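Local coordinates for lipoprotein (Clostridium difficile, PDB 4OTE), which probably binds methionine for uptake as an NlpA-family lipoprotein, and here holds selenomethionine in the cleft between its two lobes, at residues Gly10-Pro15 and Asp172-Val177; Ala87-Tyr92 and Ala168-Thr173; Ile76-Lys81 and Ala198-Phe203; Glu21-Leu26 and Leu220-Ala225; Leu119-Ser124 and Gly187-Pro192. One frame throughout, in Å; residues are numbered along the deposited sequence.

Interaction 1: residues Gly10-Pro15 and Asp172-Val177; sequences GATLVP and DTTYAV. With MSE (selenomethionine), chain C.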
# COMPACT_ATOMS: atom_id res chain seq x y z
N GLY A 10 -2.89 -1.32 -15.20
CA GLY A 10 -3.56 -0.40 -14.29
C GLY A 10 -2.74 -0.19 -13.04
O GLY A 10 -2.22 -1.14 -12.47
N ALA A 11 -2.60 1.06 -12.58
CA ALA A 11 -1.80 1.32 -11.39
C ALA A 11 -2.17 2.63 -10.72
O ALA A 11 -2.58 3.59 -11.37
CB ALA A 11 -0.33 1.33 -11.73
N THR A 12 -2.02 2.66 -9.40
CA THR A 12 -2.00 3.91 -8.66
C THR A 12 -0.68 4.62 -8.99
O THR A 12 0.33 3.96 -9.23
CB THR A 12 -2.11 3.66 -7.15
OG1 THR A 12 -1.24 2.58 -6.78
CG2 THR A 12 -3.54 3.30 -6.79
N LEU A 13 -0.70 5.95 -9.02
CA LEU A 13 0.49 6.70 -9.44
C LEU A 13 1.72 6.33 -8.61
O LEU A 13 2.78 6.03 -9.17
CB LEU A 13 0.25 8.20 -9.36
CG LEU A 13 1.38 9.09 -9.88
CD1 LEU A 13 1.75 8.75 -11.32
CD2 LEU A 13 0.99 10.56 -9.76
N VAL A 14 1.57 6.35 -7.29
CA VAL A 14 2.69 6.12 -6.39
C VAL A 14 2.53 4.79 -5.65
O VAL A 14 1.51 4.57 -5.01
CB VAL A 14 2.81 7.26 -5.36
CG1 VAL A 14 3.91 6.97 -4.34
CG2 VAL A 14 3.07 8.58 -6.07
N PRO A 15 3.55 3.91 -5.73
CA PRO A 15 4.79 4.00 -6.51
C PRO A 15 4.73 3.30 -7.87
O PRO A 15 5.61 3.52 -8.70
CB PRO A 15 5.81 3.30 -5.61
CG PRO A 15 5.02 2.35 -4.78
CD PRO A 15 3.56 2.73 -4.84
N ASP A 172 -1.28 5.32 3.90
CA ASP A 172 -0.57 4.58 2.86
C ASP A 172 0.29 5.52 2.03
O ASP A 172 -0.12 6.64 1.72
CB ASP A 172 -1.55 3.86 1.93
CG ASP A 172 -2.27 2.70 2.59
OD1 ASP A 172 -2.30 2.65 3.84
OD2 ASP A 172 -2.81 1.84 1.87
N THR A 173 1.48 5.07 1.65
CA THR A 173 2.38 5.88 0.84
C THR A 173 1.71 6.25 -0.49
O THR A 173 1.92 7.36 -0.99
CB THR A 173 3.74 5.18 0.67
OG1 THR A 173 4.47 5.31 1.89
CG2 THR A 173 4.57 5.78 -0.47
N THR A 174 0.90 5.34 -1.04
CA THR A 174 0.11 5.62 -2.25
C THR A 174 -0.75 6.89 -2.12
O THR A 174 -0.95 7.61 -3.09
CB THR A 174 -0.77 4.40 -2.63
OG1 THR A 174 0.06 3.33 -3.08
CG2 THR A 174 -1.76 4.74 -3.74
N TYR A 175 -1.25 7.17 -0.91
CA TYR A 175 -2.03 8.38 -0.66
C TYR A 175 -1.18 9.54 -0.13
O TYR A 175 -1.44 10.70 -0.46
CB TYR A 175 -3.17 8.08 0.32
CG TYR A 175 -4.29 7.34 -0.34
CD1 TYR A 175 -5.44 8.01 -0.77
CD2 TYR A 175 -4.21 5.96 -0.55
CE1 TYR A 175 -6.47 7.33 -1.39
CE2 TYR A 175 -5.25 5.28 -1.17
CZ TYR A 175 -6.38 5.96 -1.59
OH TYR A 175 -7.41 5.29 -2.20
N ALA A 176 -0.16 9.23 0.67
CA ALA A 176 0.66 10.25 1.32
C ALA A 176 1.44 11.11 0.33
O ALA A 176 1.42 12.35 0.42
CB ALA A 176 1.62 9.60 2.31
N VAL A 177 2.12 10.47 -0.62
CA VAL A 177 3.03 11.17 -1.51
C VAL A 177 2.31 12.17 -2.44
O VAL A 177 2.73 13.32 -2.54
CB VAL A 177 3.93 10.21 -2.32
CG1 VAL A 177 4.73 10.96 -3.38
CG2 VAL A 177 4.87 9.46 -1.39
N MSE C . 0.72 0.56 -1.10
CA MSE C . -0.29 -0.01 -0.14
C MSE C . 0.44 -0.59 1.02
O MSE C . 1.30 -1.46 0.85
OXT MSE C . 0.16 -0.21 2.16
CB MSE C . -1.17 -1.08 -0.77
CG MSE C . -2.29 -1.53 0.17
SE MSE C . -3.29 -3.05 -0.59
CE MSE C . -4.22 -2.05 -1.99
O HOH W 1 -1.35 1.40 -4.43
O HOH W 2 -0.88 7.23 -5.86
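Thr-174 sets OG1 beside its own backbone N (chi1 -69°), which aims the hydroxyl at Val-14 and sends CG2 to Thr-12. Thr-174 OG1 donates to Val-14 O at 2.7 Å, in the carbonyl plane. Thr-174 OG1 also accepts from a water at 2.7 Å that bonds Thr-12 OG1 as well, and it takes a weak bond of 3.5 Å from the amino N of selenomethionine. Thr-174 CG2 rests 3.6 Å from Thr-12 CB, the two side chains crossing at about a right angle. A second water joins Val-14 N to Thr-174 O. In Val-14, CG1 is anti to the backbone N (chi1 175°) and touches Val-177 CB at 3.8 Å, while Tyr-233 of helix 223-233 covers this valine and cis Pro-15. Asp-172, its OD2 hydrogen-bonded by Tyr-42, lies close to the ligand carboxylate. The end of strand 6-12 and the start of helix 13-22 thus meet the short helix 173-176 beside the bound amino acid, an interlobe contact characteristic of a periplasmic binding protein's ligand cleft.

Interaction 2: residues Ala87-Tyr92 and Ala168-Thr173; sequences AILYSY and AAFIDT. With MSE (selenomethionine), chain C.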
# COMPACT_ATOMS: atom_id res chain seq x y z
N ALA A 87 3.45 1.11 6.41
CA ALA A 87 2.56 2.16 6.89
C ALA A 87 3.35 3.16 7.71
O ALA A 87 4.21 2.78 8.50
CB ALA A 87 1.44 1.55 7.73
N ILE A 88 3.08 4.44 7.50
CA ILE A 88 3.75 5.50 8.23
C ILE A 88 2.72 6.31 9.00
O ILE A 88 1.66 6.64 8.47
CB ILE A 88 4.57 6.41 7.28
CG1 ILE A 88 5.75 5.62 6.72
CG2 ILE A 88 5.06 7.65 8.02
CD1 ILE A 88 6.47 6.31 5.58
N LEU A 89 3.03 6.59 10.26
CA LEU A 89 2.18 7.42 11.11
C LEU A 89 2.65 8.86 10.96
O LEU A 89 3.81 9.17 11.27
CB LEU A 89 2.28 6.96 12.57
CG LEU A 89 1.36 7.62 13.61
CD1 LEU A 89 -0.10 7.40 13.27
CD2 LEU A 89 1.67 7.10 15.00
N TYR A 90 1.77 9.72 10.45
CA TYR A 90 2.08 11.12 10.19
C TYR A 90 1.43 12.00 11.25
O TYR A 90 0.44 11.62 11.87
CB TYR A 90 1.56 11.55 8.82
CG TYR A 90 2.25 10.88 7.65
CD1 TYR A 90 1.80 9.66 7.17
CD2 TYR A 90 3.33 11.48 7.02
CE1 TYR A 90 2.42 9.04 6.10
CE2 TYR A 90 3.96 10.87 5.94
CZ TYR A 90 3.49 9.65 5.49
OH TYR A 90 4.10 9.03 4.42
N SER A 91 2.00 13.19 11.46
CA SER A 91 1.48 14.14 12.43
C SER A 91 1.97 15.55 12.12
O SER A 91 3.13 15.74 11.76
CB SER A 91 1.91 13.73 13.84
OG SER A 91 1.39 14.62 14.82
N TYR A 92 1.06 16.53 12.25
CA TYR A 92 1.42 17.95 12.19
C TYR A 92 1.59 18.55 13.59
O TYR A 92 1.96 19.72 13.71
CB TYR A 92 0.33 18.75 11.46
CG TYR A 92 0.21 18.54 9.97
CD1 TYR A 92 1.28 18.07 9.20
CD2 TYR A 92 -0.98 18.84 9.31
CE1 TYR A 92 1.15 17.89 7.83
CE2 TYR A 92 -1.11 18.66 7.94
CZ TYR A 92 -0.04 18.19 7.21
OH TYR A 92 -0.17 18.01 5.85
N ALA A 168 -2.50 12.47 15.08
CA ALA A 168 -1.69 11.71 14.12
C ALA A 168 -2.59 10.85 13.22
O ALA A 168 -3.77 10.66 13.52
CB ALA A 168 -0.69 10.83 14.85
N ALA A 169 -2.03 10.34 12.12
CA ALA A 169 -2.79 9.50 11.20
C ALA A 169 -1.91 8.49 10.45
O ALA A 169 -0.81 8.83 10.01
CB ALA A 169 -3.54 10.37 10.20
N PHE A 170 -2.40 7.26 10.32
CA PHE A 170 -1.76 6.23 9.49
C PHE A 170 -2.19 6.43 8.04
O PHE A 170 -3.39 6.40 7.74
CB PHE A 170 -2.16 4.82 9.94
CG PHE A 170 -1.33 4.27 11.07
CD1 PHE A 170 -0.01 3.91 10.87
CD2 PHE A 170 -1.88 4.08 12.33
CE1 PHE A 170 0.75 3.38 11.90
CE2 PHE A 170 -1.12 3.56 13.37
CZ PHE A 170 0.19 3.21 13.15
N ILE A 171 -1.22 6.64 7.14
CA ILE A 171 -1.53 6.90 5.73
C ILE A 171 -0.64 6.07 4.79
O ILE A 171 0.60 6.11 4.88
CB ILE A 171 -1.37 8.39 5.37
CG1 ILE A 171 -2.14 9.27 6.36
CG2 ILE A 171 -1.85 8.66 3.95
CD1 ILE A 171 -2.01 10.76 6.11
N ASP A 172 -1.28 5.32 3.90
CA ASP A 172 -0.57 4.58 2.86
C ASP A 172 0.29 5.52 2.03
O ASP A 172 -0.12 6.64 1.72
CB ASP A 172 -1.55 3.86 1.93
CG ASP A 172 -2.27 2.70 2.59
OD1 ASP A 172 -2.30 2.65 3.84
OD2 ASP A 172 -2.81 1.84 1.87
N THR A 173 1.48 5.07 1.65
CA THR A 173 2.38 5.88 0.84
C THR A 173 1.71 6.25 -0.49
O THR A 173 1.92 7.36 -0.99
CB THR A 173 3.74 5.18 0.67
OG1 THR A 173 4.47 5.31 1.89
CG2 THR A 173 4.57 5.78 -0.47
N MSE C . 0.72 0.56 -1.10
CA MSE C . -0.29 -0.01 -0.14
C MSE C . 0.44 -0.59 1.02
O MSE C . 1.30 -1.46 0.85
OXT MSE C . 0.16 -0.21 2.16
CB MSE C . -1.17 -1.08 -0.77
CG MSE C . -2.29 -1.53 0.17
SE MSE C . -3.29 -3.05 -0.59
CE MSE C . -4.22 -2.05 -1.99
O HOH W 3 3.24 6.72 3.85
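Tyr-90 and Ala-169 are joined both ways: Tyr-90 N donates to Ala-169 O at 2.8 Å, almost straight at 174°, and Ala-169 N returns a bond to Tyr-90 O, also 2.8 Å. Further along, Ile-171 N reaches Ile-88 O at a longer 3.2 Å. One water links Tyr-90 OH, at 2.5 Å, with Thr-173 OG1 and the backbone O of Ile-171, to which it donates. This is antiparallel pairing inside the five-stranded mixed sheet of the second lobe, where strand 168-171 lies between 88-90 and 105-109 and strand 187-190 flanks 88-90 on the far side. Leu-89 and Phe-170 form a non-hydrogen-bonded pair, both directed to the face covered by helix 112-124. With Leu-89 CG anti to the backbone N (chi1 -174°), CD1 swings over the centre of the Phe-170 ring, a CH-pi contact of 3.9 Å to the centroid. Leu-89 CD1 also touches Ala-168 CB at 3.8 Å. On the other face the Tyr-90 ring crosses Ile-171 at about a right angle, its CD1 3.9 Å from Ile-171 CB. Ile-88 CG2 sits over one face of that ring, while Ala-169 O and Ile-171 O lie at its edge.

Interaction 3: residues Ile76-Lys81 and Ala198-Phe203; sequences IMAGKK and ANLLAF. With MSE (selenomethionine), chain C.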
# COMPACT_ATOMS: atom_id res chain seq x y z
N ILE A 76 -8.22 -13.78 -10.31
CA ILE A 76 -6.94 -13.09 -10.39
C ILE A 76 -5.93 -13.65 -9.39
O ILE A 76 -6.29 -14.40 -8.49
CB ILE A 76 -7.10 -11.57 -10.18
CG1 ILE A 76 -7.62 -11.25 -8.78
CG2 ILE A 76 -8.02 -10.99 -11.25
CD1 ILE A 76 -7.82 -9.77 -8.52
N MSE A 77 -4.68 -13.25 -9.56
CA MSE A 77 -3.56 -13.92 -8.93
C MSE A 77 -2.43 -12.97 -8.64
O MSE A 77 -2.21 -12.04 -9.40
CB MSE A 77 -3.12 -14.89 -10.02
CG MSE A 77 -2.47 -16.14 -9.50
SE MSE A 77 -1.69 -16.99 -11.09
CE MSE A 77 0.11 -17.15 -10.30
N ALA A 78 -1.71 -13.20 -7.55
CA ALA A 78 -0.54 -12.39 -7.20
C ALA A 78 0.74 -12.93 -7.86
O ALA A 78 0.96 -14.14 -7.88
CB ALA A 78 -0.36 -12.35 -5.69
N GLY A 79 1.57 -12.03 -8.39
CA GLY A 79 2.85 -12.41 -8.97
C GLY A 79 3.97 -12.39 -7.94
O GLY A 79 3.73 -12.56 -6.75
N LYS A 80 5.20 -12.16 -8.40
CA LYS A 80 6.37 -12.07 -7.52
C LYS A 80 6.33 -10.81 -6.64
O LYS A 80 5.85 -9.75 -7.08
CB LYS A 80 7.65 -12.04 -8.35
CG LYS A 80 7.88 -13.30 -9.17
CD LYS A 80 9.11 -13.17 -10.06
CE LYS A 80 9.38 -14.47 -10.81
NZ LYS A 80 10.40 -14.30 -11.88
N LYS A 81 6.83 -10.92 -5.41
CA LYS A 81 6.95 -9.78 -4.50
C LYS A 81 7.92 -8.74 -5.08
O LYS A 81 9.01 -9.10 -5.54
CB LYS A 81 7.48 -10.23 -3.14
CG LYS A 81 6.61 -11.21 -2.37
CD LYS A 81 7.25 -11.51 -1.03
CE LYS A 81 6.67 -12.73 -0.33
NZ LYS A 81 5.18 -12.75 -0.29
N ALA A 198 4.29 -7.16 0.67
CA ALA A 198 4.97 -6.65 -0.51
C ALA A 198 3.96 -6.42 -1.63
O ALA A 198 3.17 -7.31 -1.95
CB ALA A 198 6.04 -7.63 -0.97
N ASN A 199 3.96 -5.21 -2.19
CA ASN A 199 3.15 -4.93 -3.37
C ASN A 199 3.70 -5.72 -4.54
O ASN A 199 4.88 -6.08 -4.56
CB ASN A 199 3.15 -3.44 -3.70
CG ASN A 199 2.41 -2.61 -2.67
OD1 ASN A 199 2.30 -2.99 -1.50
ND2 ASN A 199 1.90 -1.46 -3.09
N LEU A 200 2.84 -6.00 -5.51
CA LEU A 200 3.20 -6.89 -6.61
C LEU A 200 2.27 -6.73 -7.79
O LEU A 200 1.19 -6.13 -7.68
CB LEU A 200 3.21 -8.35 -6.12
CG LEU A 200 2.18 -8.78 -5.07
CD1 LEU A 200 0.77 -8.80 -5.64
CD2 LEU A 200 2.54 -10.14 -4.49
N LEU A 201 2.70 -7.25 -8.93
CA LEU A 201 1.87 -7.29 -10.11
C LEU A 201 0.79 -8.35 -9.90
O LEU A 201 1.07 -9.42 -9.35
CB LEU A 201 2.71 -7.63 -11.34
CG LEU A 201 2.07 -7.34 -12.70
CD1 LEU A 201 2.09 -5.85 -13.00
CD2 LEU A 201 2.78 -8.12 -13.80
N ALA A 202 -0.43 -8.03 -10.29
CA ALA A 202 -1.54 -8.97 -10.26
C ALA A 202 -2.09 -9.13 -11.67
O ALA A 202 -2.06 -8.20 -12.46
CB ALA A 202 -2.63 -8.50 -9.31
N PHE A 203 -2.58 -10.33 -11.97
CA PHE A 203 -3.05 -10.64 -13.31
C PHE A 203 -4.05 -11.78 -13.26
O PHE A 203 -4.15 -12.48 -12.25
CB PHE A 203 -1.88 -10.99 -14.22
CG PHE A 203 -0.83 -11.84 -13.56
CD1 PHE A 203 -0.99 -13.21 -13.46
CD2 PHE A 203 0.31 -11.26 -13.03
CE1 PHE A 203 -0.03 -13.99 -12.83
CE2 PHE A 203 1.28 -12.03 -12.41
CZ PHE A 203 1.11 -13.40 -12.31
N MSE C . 0.72 0.56 -1.10
CA MSE C . -0.29 -0.01 -0.14
C MSE C . 0.44 -0.59 1.02
O MSE C . 1.30 -1.46 0.85
OXT MSE C . 0.16 -0.21 2.16
CB MSE C . -1.17 -1.08 -0.77
CG MSE C . -2.29 -1.53 0.17
SE MSE C . -3.29 -3.05 -0.59
CE MSE C . -4.22 -2.05 -1.99
O HOH W 4 5.04 -8.78 -9.43
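Two antiparallel strands pair here within the larger mixed sheet of the first lobe, segment 76-81 running against segment 198-203, whose strand also borders 56-58. Met-77 and Phe-203 make the hydrogen-bonded pair: Phe-203 N donates to Met-77 O at 3.1 Å, in the carbonyl plane, and Met-77 N gives a weak, bent bond back to Phe-203 O. Gly-79 N then reaches Leu-201 O at 2.8 Å. Beyond it the direct backbone bonding is interrupted, and a water bridges the gap, donating to Lys-80 O and accepting from Leu-201 N at 2.8 Å. The Phe-203 ring is folded back across the neighbouring strand because CG stands between the backbone N and carbonyl carbon (chi1 40°). Phe-203 CE2 comes 3.8 Å from Gly-79 CA, and Met-77 O lies over one face of the ring. Met-77, a selenomethionine, brings SE to 3.8 Å from Phe-203 CE1, an oblique Met-aromatic contact. On the side facing helix 62-72, Leu-200 CD1 packs against Ala-78 CB at 3.7 Å. Farther on, the aliphatic part of Lys-81 runs over the methyl of Ala-198, CB to CB 3.7 Å. Asn-199 belongs to the selenomethionine pocket, so this strand supplies one residue of the ligand site in a binding-protein lobe of alpha/beta architecture.

Interaction 4: residues Glu21-Leu26 and Leu220-Ala225; sequences EELKPL and LTSDKA. With ZN (zinc ion), chain H; ZN (zinc ion), chain G.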
# COMPACT_ATOMS: atom_id res chain seq x y z
N GLU A 21 6.14 3.83 -15.69
CA GLU A 21 6.43 4.88 -16.68
C GLU A 21 7.92 4.95 -16.99
O GLU A 21 8.31 5.05 -18.15
CB GLU A 21 5.95 6.26 -16.21
CG GLU A 21 4.43 6.45 -16.17
CD GLU A 21 3.78 6.58 -17.54
OE1 GLU A 21 4.50 6.53 -18.57
OE2 GLU A 21 2.54 6.74 -17.60
N GLU A 22 8.74 4.89 -15.94
CA GLU A 22 10.19 4.95 -16.11
C GLU A 22 10.78 3.65 -16.67
O GLU A 22 11.92 3.64 -17.11
CB GLU A 22 10.87 5.31 -14.79
CG GLU A 22 10.56 6.72 -14.30
CD GLU A 22 11.16 7.81 -15.18
OE1 GLU A 22 12.09 7.52 -15.95
OE2 GLU A 22 10.71 8.97 -15.09
N LEU A 23 10.00 2.57 -16.66
CA LEU A 23 10.42 1.29 -17.24
C LEU A 23 9.95 1.08 -18.69
O LEU A 23 10.24 0.05 -19.28
CB LEU A 23 9.92 0.13 -16.37
CG LEU A 23 10.63 -0.04 -15.04
CD1 LEU A 23 9.86 -0.99 -14.14
CD2 LEU A 23 12.06 -0.53 -15.24
N LYS A 24 9.22 2.06 -19.24
CA LYS A 24 8.74 1.99 -20.64
C LYS A 24 9.83 1.64 -21.65
O LYS A 24 9.65 0.74 -22.45
CB LYS A 24 8.11 3.31 -21.07
CG LYS A 24 6.60 3.37 -20.99
CD LYS A 24 6.15 4.70 -21.56
CE LYS A 24 4.67 4.93 -21.37
NZ LYS A 24 4.32 6.32 -21.77
N PRO A 25 10.95 2.39 -21.63
CA PRO A 25 12.02 2.12 -22.59
C PRO A 25 12.55 0.69 -22.50
O PRO A 25 12.89 0.09 -23.53
CB PRO A 25 13.12 3.11 -22.20
CG PRO A 25 12.45 4.15 -21.38
CD PRO A 25 11.33 3.45 -20.67
N LEU A 26 12.62 0.15 -21.29
CA LEU A 26 13.09 -1.22 -21.08
C LEU A 26 12.07 -2.22 -21.62
O LEU A 26 12.45 -3.25 -22.18
CB LEU A 26 13.34 -1.47 -19.59
CG LEU A 26 14.15 -2.70 -19.21
CD1 LEU A 26 15.46 -2.78 -19.98
CD2 LEU A 26 14.43 -2.69 -17.71
N LEU A 220 10.19 -5.46 -13.96
CA LEU A 220 9.86 -4.97 -12.61
C LEU A 220 10.78 -5.50 -11.51
O LEU A 220 10.81 -4.95 -10.41
CB LEU A 220 8.40 -5.27 -12.26
CG LEU A 220 7.38 -4.25 -12.80
CD1 LEU A 220 5.98 -4.86 -12.84
CD2 LEU A 220 7.39 -2.98 -11.96
N THR A 221 11.52 -6.57 -11.80
CA THR A 221 12.52 -7.10 -10.88
C THR A 221 13.95 -6.84 -11.41
O THR A 221 14.91 -7.44 -10.92
CB THR A 221 12.33 -8.61 -10.65
OG1 THR A 221 12.33 -9.30 -11.90
CG2 THR A 221 11.00 -8.87 -9.95
N SER A 222 14.09 -5.93 -12.37
CA SER A 222 15.39 -5.61 -12.96
C SER A 222 16.22 -4.72 -12.05
O SER A 222 15.69 -4.10 -11.13
CB SER A 222 15.20 -4.89 -14.31
OG SER A 222 14.59 -3.62 -14.13
N ASP A 223 17.52 -4.63 -12.33
CA ASP A 223 18.39 -3.68 -11.64
C ASP A 223 17.91 -2.24 -11.82
O ASP A 223 18.03 -1.42 -10.91
CB ASP A 223 19.83 -3.81 -12.13
CG ASP A 223 20.49 -5.12 -11.72
OD1 ASP A 223 19.95 -5.85 -10.86
OD2 ASP A 223 21.57 -5.41 -12.25
N LYS A 224 17.38 -1.93 -13.00
CA LYS A 224 16.82 -0.60 -13.28
C LYS A 224 15.64 -0.30 -12.35
O LYS A 224 15.53 0.81 -11.81
CB LYS A 224 16.41 -0.49 -14.75
CG LYS A 224 15.80 0.85 -15.15
CD LYS A 224 16.74 2.00 -14.89
CE LYS A 224 16.19 3.31 -15.42
NZ LYS A 224 17.06 4.46 -15.03
N ALA A 225 14.76 -1.28 -12.17
CA ALA A 225 13.60 -1.13 -11.29
C ALA A 225 14.03 -0.90 -9.84
O ALA A 225 13.42 -0.07 -9.14
CB ALA A 225 12.71 -2.36 -11.38
ZN ZN H . 1.84 7.21 -19.44
ZN ZN G . 8.91 9.75 -14.52
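Leu-23 and Leu-26 push their methyls against the turn that leads into helix 223-233, with no hydrogen bond across the contact. The two branches of Leu-23 divide the work: CD1 meets Leu-220 CD2 at 3.8 Å, the side chains crossing at about a right angle, and comes 4.2 Å from Ala-225 CB, while CD2 lies 4.0 Å from Lys-224 CG. Leu-23 and Lys-224 slide past each other in opposite directions, and the lysine chain bends at its second torsion (chi2 59°). Leu-26 carries CG anti to the backbone N (chi1 -165°), which puts CD2 at 3.7 Å from Ser-222 OG. That serine is the N-cap of helix 223-233. Its OG occupies the position between backbone N and carbonyl carbon (chi1 66°), accepts from Ala-225 N at 3.1 Å and is also hydrogen-bonded with Val-219 O, so two partners fix the hydroxyl beside the leucine methyls. The contact therefore packs the break between helices 13-22 and 24-29 on a capped helix start. Away from that apolar patch, Glu-21 and Glu-22 both bend at their second torsion and bind different zinc ions. Glu-21 OE2 coordinates one at 2.0 Å, its OE1 forming a salt bridge with Lys-24 NZ in which the hydrogen bond is weak. Glu-22 OE2 holds the other at 2.0 Å, with Glu-18 as a second ligand.

Interaction 5: residues Leu119-Ser124 and Gly187-Pro192; sequences LRYLES and GIYTAP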
# COMPACT_ATOMS: atom_id res chain seq x y z
N LEU A 119 -3.76 -1.03 14.69
CA LEU A 119 -3.90 -1.15 16.14
C LEU A 119 -2.80 -2.03 16.72
O LEU A 119 -2.29 -1.75 17.80
CB LEU A 119 -5.27 -1.71 16.51
CG LEU A 119 -6.46 -0.79 16.24
CD1 LEU A 119 -7.77 -1.55 16.44
CD2 LEU A 119 -6.43 0.46 17.11
N ARG A 120 -2.43 -3.09 15.99
CA ARG A 120 -1.34 -3.97 16.43
C ARG A 120 0.03 -3.29 16.35
O ARG A 120 0.91 -3.59 17.16
CB ARG A 120 -1.33 -5.28 15.64
CG ARG A 120 -2.54 -6.16 15.93
CD ARG A 120 -2.15 -7.57 16.33
NE ARG A 120 -3.31 -8.35 16.79
CZ ARG A 120 -3.61 -8.63 18.06
NH1 ARG A 120 -2.86 -8.19 19.07
NH2 ARG A 120 -4.69 -9.35 18.33
N TYR A 121 0.21 -2.38 15.39
CA TYR A 121 1.43 -1.57 15.36
C TYR A 121 1.51 -0.73 16.63
O TYR A 121 2.55 -0.69 17.29
CB TYR A 121 1.49 -0.65 14.13
CG TYR A 121 1.63 -1.35 12.78
CD1 TYR A 121 2.44 -2.48 12.62
CD2 TYR A 121 0.98 -0.85 11.65
CE1 TYR A 121 2.56 -3.10 11.39
CE2 TYR A 121 1.10 -1.46 10.42
CZ TYR A 121 1.90 -2.59 10.29
OH TYR A 121 2.02 -3.20 9.05
N LEU A 122 0.41 -0.06 16.97
CA LEU A 122 0.35 0.76 18.18
C LEU A 122 0.57 -0.06 19.46
O LEU A 122 1.15 0.44 20.43
CB LEU A 122 -0.98 1.52 18.25
CG LEU A 122 -1.20 2.58 17.16
CD1 LEU A 122 -2.61 3.15 17.24
CD2 LEU A 122 -0.17 3.69 17.26
N GLU A 123 0.11 -1.31 19.45
CA GLU A 123 0.38 -2.24 20.55
C GLU A 123 1.88 -2.53 20.66
O GLU A 123 2.44 -2.50 21.76
CB GLU A 123 -0.38 -3.56 20.36
CG GLU A 123 -0.10 -4.61 21.42
CD GLU A 123 -1.00 -5.82 21.29
OE1 GLU A 123 -1.19 -6.30 20.16
OE2 GLU A 123 -1.51 -6.30 22.33
N SER A 124 2.52 -2.81 19.53
CA SER A 124 3.93 -3.19 19.52
C SER A 124 4.87 -2.08 20.01
O SER A 124 5.99 -2.36 20.41
CB SER A 124 4.36 -3.66 18.12
OG SER A 124 4.49 -2.57 17.23
N GLY A 187 6.67 12.28 9.55
CA GLY A 187 6.46 10.91 9.99
C GLY A 187 7.03 10.71 11.38
O GLY A 187 8.13 11.18 11.66
N ILE A 188 6.28 10.04 12.25
CA ILE A 188 6.74 9.78 13.62
C ILE A 188 6.93 8.28 13.91
O ILE A 188 7.44 7.91 14.95
CB ILE A 188 5.79 10.41 14.67
CG1 ILE A 188 4.42 9.74 14.67
CG2 ILE A 188 5.64 11.90 14.41
CD1 ILE A 188 3.50 10.25 15.77
N TYR A 189 6.51 7.43 12.98
CA TYR A 189 6.66 5.99 13.14
C TYR A 189 6.48 5.33 11.79
O TYR A 189 5.56 5.67 11.04
CB TYR A 189 5.63 5.44 14.14
CG TYR A 189 5.50 3.93 14.12
CD1 TYR A 189 6.41 3.13 14.81
CD2 TYR A 189 4.49 3.31 13.40
CE1 TYR A 189 6.30 1.75 14.79
CE2 TYR A 189 4.37 1.93 13.37
CZ TYR A 189 5.28 1.16 14.07
OH TYR A 189 5.16 -0.21 14.04
N THR A 190 7.37 4.40 11.48
CA THR A 190 7.27 3.58 10.28
C THR A 190 7.13 2.13 10.72
O THR A 190 7.82 1.68 11.64
CB THR A 190 8.53 3.73 9.40
OG1 THR A 190 8.78 5.12 9.18
CG2 THR A 190 8.34 3.03 8.06
N ALA A 191 6.23 1.40 10.07
CA ALA A 191 5.95 0.01 10.44
C ALA A 191 7.12 -0.90 10.04
O ALA A 191 7.89 -0.56 9.14
CB ALA A 191 4.67 -0.47 9.78
N PRO A 192 7.26 -2.05 10.72
CA PRO A 192 8.38 -2.93 10.38
C PRO A 192 8.27 -3.46 8.96
O PRO A 192 7.17 -3.55 8.41
CB PRO A 192 8.26 -4.08 11.39
CG PRO A 192 7.26 -3.64 12.40
CD PRO A 192 6.37 -2.65 11.73
O HOH W 5 6.64 -1.78 15.50
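Tyr-121 leaves its helix pointing at Tyr-189, Ala-191 and Pro-192, and its neighbours change from CB to the tip. Its CB touches the end of Tyr-189, 3.7 Å from OH and 3.9 Å from CE2. The two tyrosine side chains cross at about a right angle. Past the start of the ring, CD1 is still near the Tyr-189 hydroxyl, and CE1 comes 3.9 Å from Pro-192 CD. With CG beside the backbone N (chi1 -67°), the ring presents one face to Ala-191, whose CB stands 3.7 Å from the centroid and 18° off the ring normal, a CH-pi contact. This is helix-on-sheet packing in the second lobe: the last turns of helix 112-124 lie against strand 187-190, an outermost strand of the five-stranded sheet, and the residues following it. Ala-191 CB is displaced toward the far end of the ring, 3.5 Å from Tyr-121 CZ and 3.9 Å from Tyr-121 OH. Three residues on, Ser-124 OG donates to Tyr-121 O at 2.7 Å and accepts from a water. That water also bonds Tyr-189 OH at 2.6 Å, in the plane of the Tyr-189 ring, linking helix end and strand where the two hydroxyls do not meet directly.

How the interactions relate
From the N terminus, segment 10-15 waits until 172-177 for its partner, so interaction 1 spans most of the chain and joins the two lobes. Interaction 4 opens next, at 21-26, and closes last, at 220-225, joining the break between helices 13-22 and 24-29 to the start of helix 223-233. Inside its loop lies interaction 3, which pairs strands of the first lobe and in turn encloses interactions 2 and 5, both in the second lobe. Those two cross each other yet share a sheet, strands 88-90 and 187-190 being neighbours. Interaction 1 crosses 3, 4 and 5, and ends on the same stretch as interaction 2. Interactions 3 and 4 touch through Leu-201 and Leu-220.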